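Local coordinates for protein 5-ketofructose reductase (Gluconobacter sp., PDB 7COK) that catalyses the reduction of 5-ketofructose, probably with NADPH as the hydride donor, and belongs to the shikimate dehydrogenase family, at residues A[19-24]-A[66-71]; A[29-34]-A[262-267]; A[228-233]-A[276-281]; A[255-260]-A[268-273]. All coordinates share one frame; numbering follows the deposited sequence.

Contact 1: A[19-24]-A[66-71]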
loop_
_atom_site.group_PDB
_atom_site.type_symbol
_atom_site.label_atom_id
_atom_site.label_comp_id
_atom_site.label_asym_id
_atom_site.label_seq_id
_atom_site.Cartn_x
_atom_site.Cartn_y
_atom_site.Cartn_z
ATOM N N ALA A 19 11.806 8.398 -3.916
ATOM C CA ALA A 19 11.125 8.878 -5.119
ATOM C C ALA A 19 11.809 8.431 -6.405
ATOM O O ALA A 19 11.152 8.302 -7.446
ATOM C CB ALA A 19 10.991 10.393 -5.081
ATOM N N ASP A 20 13.102 8.147 -6.337
ATOM C CA ASP A 20 13.841 7.772 -7.542
ATOM C C ASP A 20 14.043 6.266 -7.692
ATOM O O ASP A 20 14.718 5.818 -8.616
ATOM C CB ASP A 20 15.189 8.479 -7.581
ATOM C CG ASP A 20 15.069 9.973 -7.746
ATOM O OD1 ASP A 20 14.201 10.464 -8.509
ATOM O OD2 ASP A 20 15.881 10.674 -7.108
ATOM N N ASN A 21 13.430 5.487 -6.803
ATOM C CA ASN A 21 13.572 4.037 -6.795
ATOM C C ASN A 21 12.529 3.363 -7.691
ATOM O O ASN A 21 11.349 3.392 -7.385
ATOM C CB ASN A 21 13.483 3.534 -5.352
ATOM C CG ASN A 21 13.841 2.074 -5.204
ATOM O OD1 ASN A 21 13.519 1.237 -6.046
ATOM N ND2 ASN A 21 14.481 1.747 -4.087
ATOM N N PRO A 22 12.955 2.752 -8.814
ATOM C CA PRO A 22 11.969 2.226 -9.776
ATOM C C PRO A 22 11.456 0.791 -9.497
ATOM O O PRO A 22 10.770 0.216 -10.339
ATOM C CB PRO A 22 12.740 2.263 -11.098
ATOM C CG PRO A 22 14.155 2.089 -10.712
ATOM C CD PRO A 22 14.339 2.563 -9.282
ATOM N N THR A 23 11.798 0.223 -8.341
ATOM C CA THR A 23 11.505 -1.182 -8.026
ATOM C C THR A 23 9.993 -1.411 -8.094
ATOM O O THR A 23 9.521 -2.417 -8.628
ATOM C CB THR A 23 12.072 -1.570 -6.640
ATOM O OG1 THR A 23 13.497 -1.371 -6.637
ATOM C CG2 THR A 23 11.812 -3.011 -6.351
ATOM N N VAL A 24 9.236 -0.426 -7.606
ATOM C CA VAL A 24 7.771 -0.454 -7.668
ATOM C C VAL A 24 7.265 -0.764 -9.087
ATOM O O VAL A 24 6.425 -1.637 -9.257
ATOM C CB VAL A 24 7.091 0.815 -7.047
ATOM C CG1 VAL A 24 7.562 2.103 -7.706
ATOM C CG2 VAL A 24 5.560 0.720 -7.123
ATOM N N ASN A 66 10.807 -4.751 1.145
ATOM C CA ASN A 66 12.231 -4.409 1.045
ATOM C C ASN A 66 12.617 -3.296 1.964
ATOM O O ASN A 66 11.784 -2.459 2.335
ATOM C CB ASN A 66 12.553 -3.974 -0.386
ATOM C CG ASN A 66 12.388 -5.098 -1.378
ATOM O OD1 ASN A 66 11.687 -4.946 -2.378
ATOM N ND2 ASN A 66 12.974 -6.256 -1.077
ATOM N N CYS A 67 13.899 -3.304 2.317
ATOM C CA CYS A 67 14.539 -2.160 2.951
ATOM C C CYS A 67 15.689 -1.723 2.078
ATOM O O CYS A 67 16.466 -2.552 1.584
ATOM C CB CYS A 67 15.106 -2.558 4.294
ATOM S SG CYS A 67 13.856 -2.865 5.531
ATOM N N SER A 68 15.768 -0.420 1.845
ATOM C CA SER A 68 16.909 0.174 1.146
ATOM C C SER A 68 17.533 1.187 2.097
ATOM O O SER A 68 17.118 1.267 3.264
ATOM C CB SER A 68 16.459 0.834 -0.166
ATOM O OG SER A 68 15.804 -0.080 -1.020
ATOM N N LEU A 69 18.528 1.938 1.627
ATOM C CA LEU A 69 19.124 3.045 2.382
ATOM C C LEU A 69 18.039 3.912 3.029
ATOM O O LEU A 69 17.073 4.280 2.350
ATOM C CB LEU A 69 19.976 3.929 1.452
ATOM C CG LEU A 69 20.809 5.080 2.042
ATOM C CD1 LEU A 69 22.118 4.548 2.600
ATOM C CD2 LEU A 69 21.102 6.151 1.004
ATOM N N PRO A 70 18.166 4.233 4.319
ATOM C CA PRO A 70 19.311 3.910 5.182
ATOM C C PRO A 70 18.969 2.830 6.227
ATOM O O PRO A 70 19.487 2.862 7.342
ATOM C CB PRO A 70 19.546 5.260 5.879
ATOM C CG PRO A 70 18.141 5.782 6.072
ATOM C CD PRO A 70 17.295 5.239 4.939
ATOM N N HIS A 71 18.068 1.904 5.874
ATOM C CA HIS A 71 17.515 0.917 6.825
ATOM C C HIS A 71 18.111 -0.500 6.874
ATOM O O HIS A 71 17.763 -1.264 7.765
ATOM C CB HIS A 71 16.000 0.795 6.645
ATOM C CG HIS A 71 15.307 2.113 6.640
ATOM N ND1 HIS A 71 15.562 3.080 7.587
ATOM C CD2 HIS A 71 14.340 2.615 5.831
ATOM C CE1 HIS A 71 14.795 4.129 7.348
ATOM N NE2 HIS A 71 14.067 3.885 6.275
#
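The backbones run well apart, 9.4 Å between the CA atoms of Asn-21 and Ser-68, and only side chains meet; no hydrogen bond crosses. OG of Ser-68 lies roughly in line with the CG-ND2 bond of Asn-21, with neither N-H directed straight at it, and ND2 of Asn-21 and OG of Ser-68 stay 3.8 Å apart. The other half of the same amide is well occupied. OD1 of Asn-21 takes the backbone N of Thr-23 at 3.0 Å, with an N-H...O angle of 159°, closing an Asx turn. OG1 of Thr-23 donates to OD1 of Asn-21 as well, at 2.7 Å on a lone pair, and both donors lie in the carbonyl plane. Two grips on one oxygen fix the rotation of the amide just where helix 23-34 starts, with Pro-22 at the N-cap, and thereby set ND2 toward Ser-68. With CG anti to the backbone N (chi1 -171°), the amide folds back beside its own carbonyl to reach Thr-23. Farther along, CG2 of Thr-23 approaches OD1 of Asn-66 to 4.4 Å; that oxygen is bonded to the hydroxyl of Tyr-40, while ND2 of Asn-66 is bonded to the carbonyl of Asn-93. Asn-66 to His-71 resemble the Asn-x-Thr-x-Pro-(Phe/His) signature of shikimate dehydrogenases, with serine in the threonine place, consistent with a position by the substrate pocket. The chemistry thus implies a polar surface where the turn is fastened from within by two bonds to one oxygen, while ND2 and OG are not bound together.

Contact 2: A[29-34]-A[262-267]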
loop_
_atom_site.group_PDB
_atom_site.type_symbol
_atom_site.label_atom_id
_atom_site.label_comp_id
_atom_site.label_asym_id
_atom_site.label_seq_id
_atom_site.Cartn_x
_atom_site.Cartn_y
_atom_site.Cartn_z
ATOM N N ALA A 29 5.015 -4.500 -12.717
ATOM C CA ALA A 29 4.915 -4.992 -14.098
ATOM C C ALA A 29 4.896 -6.527 -14.105
ATOM O O ALA A 29 4.102 -7.168 -14.824
ATOM C CB ALA A 29 6.037 -4.429 -14.938
ATOM N N GLY A 30 5.735 -7.119 -13.259
ATOM C CA GLY A 30 5.739 -8.558 -13.033
ATOM C C GLY A 30 4.432 -9.089 -12.469
ATOM O O GLY A 30 3.892 -10.064 -12.982
ATOM N N TYR A 31 3.914 -8.430 -11.432
ATOM C CA TYR A 31 2.624 -8.820 -10.858
ATOM C C TYR A 31 1.511 -8.821 -11.927
ATOM O O TYR A 31 0.729 -9.764 -12.009
ATOM C CB TYR A 31 2.207 -7.881 -9.725
ATOM C CG TYR A 31 2.987 -7.968 -8.413
ATOM C CD1 TYR A 31 3.670 -9.128 -8.025
ATOM C CD2 TYR A 31 3.023 -6.874 -7.562
ATOM C CE1 TYR A 31 4.340 -9.177 -6.809
ATOM C CE2 TYR A 31 3.697 -6.914 -6.348
ATOM C CZ TYR A 31 4.360 -8.068 -5.979
ATOM O OH TYR A 31 5.066 -8.125 -4.780
ATOM N N HIS A 32 1.480 -7.766 -12.744
ATOM C CA HIS A 32 0.414 -7.586 -13.739
ATOM C C HIS A 32 0.516 -8.648 -14.824
ATOM O O HIS A 32 -0.486 -9.221 -15.216
ATOM C CB HIS A 32 0.469 -6.178 -14.313
ATOM C CG HIS A 32 -0.610 -5.893 -15.308
ATOM N ND1 HIS A 32 -1.911 -5.628 -14.936
ATOM C CD2 HIS A 32 -0.586 -5.845 -16.662
ATOM C CE1 HIS A 32 -2.638 -5.407 -16.018
ATOM N NE2 HIS A 32 -1.860 -5.536 -17.077
ATOM N N HIS A 33 1.744 -8.955 -15.250
ATOM C CA HIS A 33 1.967 -9.965 -16.279
ATOM C C HIS A 33 1.486 -11.336 -15.802
ATOM O O HIS A 33 0.931 -12.127 -16.610
ATOM C CB HIS A 33 3.459 -9.981 -16.670
ATOM C CG HIS A 33 3.794 -10.906 -17.811
ATOM N ND1 HIS A 33 3.998 -12.259 -17.642
ATOM C CD2 HIS A 33 3.989 -10.654 -19.126
ATOM C CE1 HIS A 33 4.292 -12.807 -18.811
ATOM N NE2 HIS A 33 4.309 -11.851 -19.721
ATOM N N ALA A 34 1.671 -11.619 -14.512
ATOM C CA ALA A 34 1.276 -12.914 -13.896
ATOM C C ALA A 34 -0.215 -12.986 -13.599
ATOM O O ALA A 34 -0.721 -14.061 -13.283
ATOM C CB ALA A 34 2.067 -13.186 -12.615
ATOM N N ILE A 262 10.494 -15.360 -2.543
ATOM C CA ILE A 262 10.517 -15.436 -1.068
ATOM C C ILE A 262 9.165 -15.031 -0.495
ATOM O O ILE A 262 8.655 -15.682 0.408
ATOM C CB ILE A 262 11.681 -14.598 -0.476
ATOM C CG1 ILE A 262 13.029 -15.277 -0.797
ATOM C CG2 ILE A 262 11.542 -14.413 1.041
ATOM C CD1 ILE A 262 14.262 -14.416 -0.556
ATOM N N TRP A 263 8.599 -13.948 -1.006
ATOM C CA TRP A 263 7.345 -13.413 -0.469
ATOM C C TRP A 263 6.099 -14.221 -0.780
ATOM O O TRP A 263 5.203 -14.373 0.082
ATOM C CB TRP A 263 7.113 -12.002 -1.001
ATOM C CG TRP A 263 8.113 -10.992 -0.549
ATOM C CD1 TRP A 263 8.919 -11.050 0.558
ATOM C CD2 TRP A 263 8.332 -9.721 -1.137
ATOM N NE1 TRP A 263 9.672 -9.906 0.646
ATOM C CE2 TRP A 263 9.318 -9.064 -0.373
ATOM C CE3 TRP A 263 7.815 -9.081 -2.270
ATOM C CZ2 TRP A 263 9.792 -7.784 -0.701
ATOM C CZ3 TRP A 263 8.268 -7.822 -2.595
ATOM C CH2 TRP A 263 9.259 -7.178 -1.810
ATOM N N LEU A 264 6.014 -14.708 -2.018
ATOM C CA LEU A 264 4.727 -15.179 -2.547
ATOM C C LEU A 264 4.761 -16.528 -3.213
ATOM O O LEU A 264 3.718 -17.024 -3.655
ATOM C CB LEU A 264 4.168 -14.165 -3.547
ATOM C CG LEU A 264 3.539 -12.940 -2.904
ATOM C CD1 LEU A 264 3.305 -11.894 -3.973
ATOM C CD2 LEU A 264 2.253 -13.320 -2.178
ATOM N N GLY A 265 5.943 -17.125 -3.324
ATOM C CA GLY A 265 6.085 -18.423 -3.980
ATOM C C GLY A 265 5.770 -18.432 -5.469
ATOM O O GLY A 265 5.391 -19.471 -5.992
ATOM N N ARG A 266 5.889 -17.276 -6.125
ATOM C CA ARG A 266 5.713 -17.133 -7.573
ATOM C C ARG A 266 7.002 -16.626 -8.187
ATOM O O ARG A 266 7.694 -15.788 -7.567
ATOM C CB ARG A 266 4.596 -16.143 -7.928
ATOM C CG ARG A 266 3.232 -16.743 -8.126
ATOM C CD ARG A 266 2.403 -16.407 -6.914
ATOM N NE ARG A 266 1.149 -17.146 -6.917
ATOM C CZ ARG A 266 0.523 -17.558 -5.830
ATOM N NH1 ARG A 266 1.035 -17.335 -4.612
ATOM N NH2 ARG A 266 -0.620 -18.217 -5.976
ATOM N N THR A 267 7.314 -17.116 -9.390
ATOM C CA THR A 267 8.463 -16.655 -10.173
ATOM C C THR A 267 7.918 -15.712 -11.247
ATOM O O THR A 267 7.239 -16.160 -12.195
ATOM C CB THR A 267 9.211 -17.852 -10.794
ATOM O OG1 THR A 267 9.742 -18.662 -9.736
ATOM C CG2 THR A 267 10.350 -17.408 -11.728
#
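At the edge of the Trp-263 indole, close to its plane, sits the phenol oxygen of Tyr-31: OH of Tyr-31 is 3.8 Å from CE3 of Trp-263 and 3.9 Å from CZ3 of Trp-263. The two side chains cross at about a right angle, and the tyrosine brings its hydroxyl oxygen, not a ring face, to the benzo edge of the indole. On the phenol ring, CE1 of Tyr-31 meets the CD1 methyl of Leu-264 at 4.1 Å, again with the side chains roughly perpendicular. Tyr-31 leaves its helix along a line that does not face the other segment directly, and it is the length of the phenol that brings its end across. The hydroxyl is not left to carbon neighbours alone, for it is hydrogen-bonded to OG1 of Thr-11. Beyond Leu-264 the chain turns at Gly-265, where phi becomes positive (65°), and Arg-266 folds back over this turn: NH1 of Arg-266 donates to O of Leu-264 at 2.9 Å, with an N-H...O angle of 141°. The two segments, far apart in sequence, come from the substrate-binding and C-terminal family regions. Helix 23-34 supplies the tyrosine and helix 248-264 the tryptophan and leucine, which also lie against the mixed sheet, Trp-263 on Thr-11 and Cys-94 of strands 9-15 and 94-98, and Leu-264 on Ile-9 of strand 9-15.

Contact 3: A[228-233]-A[276-281]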
loop_
_atom_site.group_PDB
_atom_site.type_symbol
_atom_site.label_atom_id
_atom_site.label_comp_id
_atom_site.label_asym_id
_atom_site.label_seq_id
_atom_site.Cartn_x
_atom_site.Cartn_y
_atom_site.Cartn_z
ATOM N N ASN A 228 22.364 1.009 -15.206
ATOM C CA ASN A 228 22.064 2.113 -16.107
ATOM C C ASN A 228 23.339 2.921 -16.401
ATOM O O ASN A 228 23.853 3.594 -15.504
ATOM C CB ASN A 228 20.954 2.989 -15.494
ATOM C CG ASN A 228 20.468 4.072 -16.440
ATOM O OD1 ASN A 228 20.594 3.937 -17.658
ATOM N ND2 ASN A 228 19.890 5.143 -15.888
ATOM N N PRO A 229 23.871 2.858 -17.629
ATOM C CA PRO A 229 23.374 2.008 -18.711
ATOM C C PRO A 229 23.650 0.534 -18.465
ATOM O O PRO A 229 24.652 0.210 -17.844
ATOM C CB PRO A 229 24.155 2.497 -19.932
ATOM C CG PRO A 229 25.414 3.109 -19.384
ATOM C CD PRO A 229 25.113 3.578 -17.989
ATOM N N PRO A 230 22.770 -0.361 -18.949
ATOM C CA PRO A 230 23.088 -1.768 -18.680
ATOM C C PRO A 230 24.306 -2.249 -19.450
ATOM O O PRO A 230 25.067 -3.067 -18.944
ATOM C CB PRO A 230 21.819 -2.509 -19.099
ATOM C CG PRO A 230 21.101 -1.571 -20.011
ATOM C CD PRO A 230 21.435 -0.195 -19.543
ATOM N N GLN A 231 24.502 -1.722 -20.654
ATOM C CA GLN A 231 25.715 -1.980 -21.411
ATOM C C GLN A 231 26.701 -0.847 -21.181
ATOM O O GLN A 231 26.763 0.121 -21.951
ATOM C CB GLN A 231 25.389 -2.161 -22.904
ATOM C CG GLN A 231 24.443 -3.311 -23.219
ATOM C CD GLN A 231 24.932 -4.670 -22.710
ATOM O OE1 GLN A 231 24.176 -5.416 -22.083
ATOM N NE2 GLN A 231 26.197 -4.994 -22.977
ATOM N N THR A 232 27.469 -0.991 -20.096
ATOM C CA THR A 232 28.493 -0.032 -19.696
ATOM C C THR A 232 29.689 -0.117 -20.650
ATOM O O THR A 232 29.839 -1.115 -21.382
ATOM C CB THR A 232 28.980 -0.321 -18.257
ATOM O OG1 THR A 232 29.468 -1.672 -18.160
ATOM C CG2 THR A 232 27.839 -0.114 -17.262
ATOM N N ARG A 233 30.521 0.925 -20.657
ATOM C CA ARG A 233 31.792 0.886 -21.397
ATOM C C ARG A 233 32.612 -0.364 -21.050
ATOM O O ARG A 233 33.117 -1.036 -21.937
ATOM C CB ARG A 233 32.597 2.167 -21.162
ATOM C CG ARG A 233 33.962 2.199 -21.814
ATOM C CD ARG A 233 34.680 3.508 -21.533
ATOM N NE ARG A 233 36.105 3.417 -21.859
ATOM C CZ ARG A 233 37.074 4.120 -21.271
ATOM N NH1 ARG A 233 36.799 4.994 -20.307
ATOM N NH2 ARG A 233 38.335 3.951 -21.653
ATOM N N THR A 276 10.599 -3.061 -18.489
ATOM C CA THR A 276 10.131 -1.945 -17.660
ATOM C C THR A 276 11.300 -1.032 -17.207
ATOM O O THR A 276 11.211 0.204 -17.304
ATOM C CB THR A 276 9.349 -2.489 -16.455
ATOM O OG1 THR A 276 8.212 -3.211 -16.937
ATOM C CG2 THR A 276 8.870 -1.381 -15.518
ATOM N N LEU A 277 12.385 -1.641 -16.725
ATOM C CA LEU A 277 13.588 -0.889 -16.362
ATOM C C LEU A 277 14.256 -0.237 -17.581
ATOM O O LEU A 277 14.667 0.923 -17.509
ATOM C CB LEU A 277 14.578 -1.796 -15.626
ATOM C CG LEU A 277 14.284 -2.294 -14.213
ATOM C CD1 LEU A 277 15.509 -3.076 -13.752
ATOM C CD2 LEU A 277 14.006 -1.141 -13.257
ATOM N N GLU A 278 14.306 -0.937 -18.715
ATOM C CA GLU A 278 14.882 -0.336 -19.941
ATOM C C GLU A 278 14.110 0.919 -20.346
ATOM O O GLU A 278 14.725 1.953 -20.681
ATOM C CB GLU A 278 14.879 -1.317 -21.109
ATOM C CG GLU A 278 15.685 -2.598 -20.922
ATOM C CD GLU A 278 17.170 -2.492 -21.259
ATOM O OE1 GLU A 278 17.661 -1.418 -21.652
ATOM O OE2 GLU A 278 17.864 -3.521 -21.122
ATOM N N ASN A 279 12.771 0.859 -20.271
ATOM C CA ASN A 279 11.937 2.032 -20.575
ATOM C C ASN A 279 12.149 3.198 -19.607
ATOM O O ASN A 279 12.249 4.355 -20.040
ATOM C CB ASN A 279 10.443 1.681 -20.654
ATOM C CG ASN A 279 10.092 0.769 -21.826
ATOM O OD1 ASN A 279 10.867 0.605 -22.757
ATOM N ND2 ASN A 279 8.884 0.193 -21.785
ATOM N N ILE A 280 12.220 2.893 -18.309
ATOM C CA ILE A 280 12.483 3.892 -17.264
ATOM C C ILE A 280 13.838 4.581 -17.474
ATOM O O ILE A 280 13.935 5.807 -17.360
ATOM C CB ILE A 280 12.367 3.263 -15.860
ATOM C CG1 ILE A 280 10.903 2.973 -15.537
ATOM C CG2 ILE A 280 12.910 4.197 -14.779
ATOM C CD1 ILE A 280 10.721 1.925 -14.463
ATOM N N PHE A 281 14.865 3.793 -17.784
ATOM C CA PHE A 281 16.220 4.308 -17.958
ATOM C C PHE A 281 16.426 5.052 -19.273
ATOM O O PHE A 281 17.374 5.842 -19.385
ATOM C CB PHE A 281 17.261 3.189 -17.864
ATOM C CG PHE A 281 17.332 2.502 -16.528
ATOM C CD1 PHE A 281 16.946 3.137 -15.341
ATOM C CD2 PHE A 281 17.810 1.195 -16.460
ATOM C CE1 PHE A 281 17.026 2.472 -14.125
ATOM C CE2 PHE A 281 17.887 0.524 -15.251
ATOM C CZ PHE A 281 17.505 1.168 -14.084
#
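Asn-228 lays its side chain flat over one face of the Phe-281 ring, an amide-on-aromatic stack joined to a CH-pi contact, and through it a loop of the Rossmann-type domain touches helix 270-281 near the C terminus. The planes of amide and ring are only 8° apart. CB of Asn-228 stands over the middle of the ring, 3.7 Å from the centroid of Phe-281 and 10° off the ring normal, while the amide slides toward the root of the phenylalanine: CG of Asn-228 is 3.5 Å from CG of Phe-281, and ND2 of Asn-228 lies 3.6 Å from CD1 of Phe-281. Because CG of Asn-228 is anti to its N (chi1 -173°), the chain extends across the ring, running opposite to the direction in which Phe-281 leaves its helix. A cis peptide follows before Pro-229, and Pro-230 then turns back to the helix. CG of Pro-230 meets both carboxylate oxygens of Glu-278, at 3.8 Å from OE1 of Glu-278 and 3.9 Å from OE2 of Glu-278; the glutamate chain, bent at chi2, brings its end here. Leu-249 of helix 248-264 touches Pro-230, Glu-278 and Phe-281 alike. Farther on, Thr-232 caps the helix that follows, its OG1 bonded to the backbone N of Leu-235 and to Asp-224. In shikimate dehydrogenases two domains flank the active-site cleft, and this surface contact probably ties the dinucleotide-binding side to the C-terminal helices. Closest of all across it is OD1 of Asn-228, 3.4 Å from CB of Phe-281.

Contact 4: A[255-260]-A[268-273]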
loop_
_atom_site.group_PDB
_atom_site.type_symbol
_atom_site.label_atom_id
_atom_site.label_comp_id
_atom_site.label_asym_id
_atom_site.label_seq_id
_atom_site.Cartn_x
_atom_site.Cartn_y
_atom_site.Cartn_z
ATOM N N GLN A 255 17.070 -9.993 -8.708
ATOM C CA GLN A 255 16.873 -9.693 -7.296
ATOM C C GLN A 255 15.377 -9.542 -6.980
ATOM O O GLN A 255 14.880 -10.039 -5.961
ATOM C CB GLN A 255 17.590 -8.403 -6.966
ATOM C CG GLN A 255 17.558 -8.058 -5.504
ATOM C CD GLN A 255 18.681 -7.117 -5.116
ATOM O OE1 GLN A 255 18.954 -6.971 -3.937
ATOM N NE2 GLN A 255 19.350 -6.491 -6.109
ATOM N N GLY A 256 14.661 -8.867 -7.870
ATOM C CA GLY A 256 13.196 -8.742 -7.732
ATOM C C GLY A 256 12.495 -10.073 -7.845
ATOM O O GLY A 256 11.524 -10.325 -7.119
ATOM N N VAL A 257 12.938 -10.902 -8.795
ATOM C CA VAL A 257 12.373 -12.251 -8.952
ATOM C C VAL A 257 12.571 -13.081 -7.678
ATOM O O VAL A 257 11.615 -13.681 -7.165
ATOM C CB VAL A 257 12.941 -12.987 -10.178
ATOM C CG1 VAL A 257 12.537 -14.475 -10.202
ATOM C CG2 VAL A 257 12.499 -12.300 -11.459
ATOM N N ILE A 258 13.806 -13.101 -7.168
ATOM C CA ILE A 258 14.112 -13.828 -5.932
ATOM C C ILE A 258 13.282 -13.340 -4.747
ATOM O O ILE A 258 12.774 -14.171 -3.989
ATOM C CB ILE A 258 15.630 -13.791 -5.643
ATOM C CG1 ILE A 258 16.398 -14.617 -6.687
ATOM C CG2 ILE A 258 15.968 -14.273 -4.225
ATOM C CD1 ILE A 258 17.840 -14.171 -6.848
ATOM N N GLY A 259 13.156 -12.023 -4.598
ATOM C CA GLY A 259 12.380 -11.424 -3.509
ATOM C C GLY A 259 10.921 -11.848 -3.552
ATOM O O GLY A 259 10.347 -12.221 -2.534
ATOM N N VAL A 260 10.320 -11.781 -4.737
ATOM C CA VAL A 260 8.926 -12.184 -4.883
ATOM C C VAL A 260 8.750 -13.693 -4.705
ATOM O O VAL A 260 7.733 -14.128 -4.158
ATOM C CB VAL A 260 8.312 -11.645 -6.184
ATOM C CG1 VAL A 260 6.889 -12.136 -6.368
ATOM C CG2 VAL A 260 8.313 -10.120 -6.179
ATOM N N LEU A 268 8.160 -14.411 -11.078
ATOM C CA LEU A 268 7.704 -13.414 -12.060
ATOM C C LEU A 268 8.493 -13.486 -13.359
ATOM O O LEU A 268 9.575 -14.072 -13.415
ATOM C CB LEU A 268 7.708 -11.991 -11.481
ATOM C CG LEU A 268 6.914 -11.805 -10.177
ATOM C CD1 LEU A 268 7.082 -10.366 -9.706
ATOM C CD2 LEU A 268 5.451 -12.235 -10.272
ATOM N N ASP A 269 7.920 -12.869 -14.397
ATOM C CA ASP A 269 8.503 -12.882 -15.732
ATOM C C ASP A 269 9.652 -11.867 -15.815
ATOM O O ASP A 269 9.430 -10.642 -15.716
ATOM C CB ASP A 269 7.403 -12.538 -16.740
ATOM C CG ASP A 269 7.877 -12.616 -18.174
ATOM O OD1 ASP A 269 8.032 -13.742 -18.678
ATOM O OD2 ASP A 269 8.086 -11.555 -18.788
ATOM N N SER A 270 10.868 -12.372 -16.034
ATOM C CA SER A 270 12.053 -11.506 -16.148
ATOM C C SER A 270 11.994 -10.551 -17.334
ATOM O O SER A 270 12.422 -9.402 -17.200
ATOM C CB SER A 270 13.368 -12.299 -16.197
ATOM O OG SER A 270 13.595 -13.008 -14.998
ATOM N N ALA A 271 11.488 -11.018 -18.483
ATOM C CA ALA A 271 11.455 -10.182 -19.683
ATOM C C ALA A 271 10.679 -8.873 -19.485
ATOM O O ALA A 271 11.165 -7.800 -19.835
ATOM C CB ALA A 271 10.943 -10.966 -20.905
ATOM N N VAL A 272 9.489 -8.947 -18.890
ATOM C CA VAL A 272 8.692 -7.738 -18.714
ATOM C C VAL A 272 9.260 -6.831 -17.621
ATOM O O VAL A 272 9.195 -5.594 -17.750
ATOM C CB VAL A 272 7.189 -8.022 -18.512
ATOM C CG1 VAL A 272 6.344 -6.771 -18.709
ATOM C CG2 VAL A 272 6.721 -9.013 -19.537
ATOM N N MET A 273 9.888 -7.443 -16.615
ATOM C CA MET A 273 10.530 -6.664 -15.578
ATOM C C MET A 273 11.709 -5.876 -16.165
ATOM O O MET A 273 11.848 -4.667 -15.929
ATOM C CB MET A 273 10.972 -7.577 -14.444
ATOM C CG MET A 273 9.760 -8.135 -13.717
ATOM S SD MET A 273 10.203 -9.415 -12.544
ATOM C CE MET A 273 10.817 -8.402 -11.198
HETATM O O HOH W 1 9.371 -13.857 -8.555
#
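Leu-268 starts from a CB directed at helix 248-264 and spends its branches on Val-260. CG of Leu-268 is 3.8 Å from CG1 of Val-260; at the tip CD1 of Leu-268 settles by both methyls of that valine, 3.7 Å from CG2 of Val-260, while CD2 of Leu-268 stays at the margin, 4.2 Å from CG1 of Val-260. The two side chains cross at about a right angle, with one leucine methyl, CD1, against both valine methyls. Five residues on, within helix 270-281, Met-273 reaches over with its sulfur, SD of Met-273 being 3.8 Å from CG2 of Val-257. The methionine chain then bends at chi3 (78°), which carries CE of Met-273 onto the backbone, 4.1 Å from C of Gly-256. The lack of a side chain at Gly-256 permits this close approach. CG2 of Val-257 also touches OG of Ser-270, a meeting of methyl and hydroxyl. A water bridges the two backbones, donating to O of Val-257 at 2.6 Å and accepting from N of Leu-268 at 2.9 Å. Asp-269, at the N-cap, binds N of Val-272 through OD2, steadying the first turn of helix 270-281. The whole is an apolar seam between two consecutive helices of the C-terminal region, joined by a short connection. Against it lies helix 23-34: Tyr-31 rests on Val-260, Met-26 on Met-273, and His-33 on Asp-269 and Val-272, while Val-253 of helix 248-264 completes the packing round Ser-270 and Met-273.

In the fold
From the N terminus, contact 1 closes the first loop, joining the start of helix 23-34 to the end of strand 64-67 within the substrate-binding region. Contact 2 opens inside that loop, at 29-34, and closes only at 262-267, so the two cross, and the end of helix 248-264 is brought against helix 23-34 of the N-terminal region. Contact 3 opens at 228-233, within the span of contact 2, and closes past it at 276-281, crossing it while reaching over from the Rossmann-type domain. Contact 4, the short hairpin between helices 248-264 and 270-281, is nested inside contact 3 and crosses contact 2, with their centres about 7 Å apart.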